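Local coordinates for ABC transporter periplasmic peptide-binding protein (Pseudoalteromonas, PDB 4QFL) that probably captures dipeptides in the periplasm for delivery to an ABC transporter, and is seen here with Ala-Phe bound, at residues Glu285-Leu290 / Ile519-Phe524. Sequence-based numbering, arbitrary orientation.
Sequences ERETNL and ITLGPF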
# COMPACT_ATOMS: atom_id res chain seq x y z
N GLU A 285 -17.95 -2.34 9.48
CA GLU A 285 -16.91 -3.04 10.21
C GLU A 285 -15.85 -2.04 10.62
O GLU A 285 -15.63 -1.05 9.94
CB GLU A 285 -16.28 -4.12 9.35
CG GLU A 285 -17.20 -5.24 8.96
CD GLU A 285 -16.55 -6.17 7.95
OE1 GLU A 285 -15.67 -6.96 8.36
OE2 GLU A 285 -16.90 -6.09 6.75
N ARG A 286 -15.19 -2.33 11.73
CA ARG A 286 -14.23 -1.42 12.34
C ARG A 286 -13.11 -2.28 12.89
O ARG A 286 -13.29 -2.95 13.90
CB ARG A 286 -14.93 -0.66 13.47
CG ARG A 286 -14.03 0.17 14.35
CD ARG A 286 -14.79 0.69 15.57
NE ARG A 286 -13.91 1.51 16.41
CZ ARG A 286 -14.03 2.82 16.56
NH1 ARG A 286 -15.02 3.49 15.97
NH2 ARG A 286 -13.16 3.47 17.33
N GLU A 287 -11.96 -2.30 12.23
CA GLU A 287 -10.90 -3.20 12.66
C GLU A 287 -9.58 -2.48 12.90
O GLU A 287 -9.30 -1.45 12.28
CB GLU A 287 -10.69 -4.28 11.61
CG GLU A 287 -11.97 -4.90 11.11
CD GLU A 287 -11.72 -6.01 10.08
OE1 GLU A 287 -12.72 -6.64 9.65
OE2 GLU A 287 -10.55 -6.25 9.70
N THR A 288 -8.78 -3.03 13.81
CA THR A 288 -7.44 -2.52 14.03
C THR A 288 -6.57 -2.85 12.81
O THR A 288 -6.81 -3.85 12.13
CB THR A 288 -6.79 -3.12 15.28
OG1 THR A 288 -5.49 -2.57 15.43
CG2 THR A 288 -6.67 -4.62 15.15
N ASN A 289 -5.58 -2.01 12.54
CA ASN A 289 -4.81 -2.15 11.31
C ASN A 289 -3.45 -1.47 11.42
O ASN A 289 -3.32 -0.42 12.04
CB ASN A 289 -5.64 -1.61 10.13
CG ASN A 289 -4.87 -1.59 8.83
OD1 ASN A 289 -4.11 -0.65 8.57
ND2 ASN A 289 -5.08 -2.60 7.99
N LEU A 290 -2.44 -2.09 10.82
CA LEU A 290 -1.10 -1.54 10.81
C LEU A 290 -1.00 -0.43 9.77
O LEU A 290 -0.98 -0.68 8.57
CB LEU A 290 -0.11 -2.63 10.47
CG LEU A 290 0.08 -3.80 11.43
CD1 LEU A 290 0.80 -4.92 10.72
CD2 LEU A 290 0.85 -3.33 12.67
N ILE A 519 -16.66 -10.86 3.49
CA ILE A 519 -15.70 -9.85 3.08
C ILE A 519 -14.57 -9.71 4.10
O ILE A 519 -14.83 -9.67 5.30
CB ILE A 519 -16.38 -8.48 2.84
CG1 ILE A 519 -17.59 -8.31 3.75
CG2 ILE A 519 -16.78 -8.34 1.38
CD1 ILE A 519 -18.84 -9.00 3.25
N THR A 520 -13.32 -9.65 3.62
CA THR A 520 -12.16 -9.55 4.51
C THR A 520 -11.36 -8.24 4.40
O THR A 520 -10.84 -7.90 3.33
CB THR A 520 -11.20 -10.75 4.36
OG1 THR A 520 -10.75 -10.85 3.01
CG2 THR A 520 -11.89 -12.05 4.77
N LEU A 521 -11.28 -7.52 5.51
CA LEU A 521 -10.43 -6.34 5.64
C LEU A 521 -9.00 -6.65 6.12
O LEU A 521 -8.06 -6.65 5.32
CB LEU A 521 -11.03 -5.36 6.65
CG LEU A 521 -12.42 -4.76 6.39
CD1 LEU A 521 -12.78 -3.74 7.46
CD2 LEU A 521 -12.44 -4.13 5.03
N GLY A 522 -8.87 -6.89 7.42
CA GLY A 522 -7.60 -7.29 8.01
C GLY A 522 -6.67 -6.20 8.53
O GLY A 522 -6.83 -5.04 8.18
N PRO A 523 -5.68 -6.58 9.36
CA PRO A 523 -4.72 -5.65 9.97
C PRO A 523 -3.59 -5.27 9.01
O PRO A 523 -2.74 -4.43 9.32
CB PRO A 523 -4.19 -6.45 11.16
CG PRO A 523 -4.25 -7.87 10.70
CD PRO A 523 -5.46 -7.97 9.81
N PHE A 524 -3.60 -5.88 7.83
CA PHE A 524 -2.67 -5.49 6.76
C PHE A 524 -3.18 -5.95 5.40
O PHE A 524 -4.10 -6.76 5.31
CB PHE A 524 -1.27 -6.06 7.03
CG PHE A 524 -1.22 -7.56 7.22
CD1 PHE A 524 -1.19 -8.41 6.13
CD2 PHE A 524 -1.18 -8.11 8.49
CE1 PHE A 524 -1.14 -9.78 6.30
CE2 PHE A 524 -1.13 -9.47 8.67
CZ PHE A 524 -1.11 -10.31 7.58
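The carboxylate of Glu-287 lies with one face against Leu-521: CD1 of the leucine stands squarely over that face, 3.6 Å from CD, while CB meets it more obliquely. In this periplasmic binding protein fold, the contact illustrates how a loop can be fastened to the end of a strand: strand 282-287, paired with strand 500-513, leads toward the dipeptide site, and segments 285-290 and 519-524 run in nearly the same direction, 18° apart. From the leucine's side, and 22° out of the carboxylate plane, the Gly-522 N-H reaches Glu-287 OE2 on its syn side at 2.9 Å. A second flat group, the Phe-524 ring, is approached obliquely by Leu-290 CD1; a third, the Glu-285 carboxylate, sets OE2 3.8 Å from Ile-519 CG1. The first torsion of Glu-287 (chi1 -46°) sets CG opposite the carbonyl carbon, and the extended chain beyond carries the acid across to the loop. Putting an alanine at this position would probably leave Gly-522 N without its acceptor and remove the carboxylate face packed against Leu-521 CD1. Gly-522 has a positive phi while the chain stays extended, a conformation that would jam a side chain against Leu-521 O; Gly-522 O accepts a hydrogen bond from the Arg-508 side chain. Leu-290, whose backbone also bonds Ala-435 next to the dipeptide pocket, donates its N-H nearly straight to Pro-523 O at 2.8 Å; the same proline sets its CA 3.5 Å from Thr-288 O, two residues before Leu-290, in a CA-H...O contact.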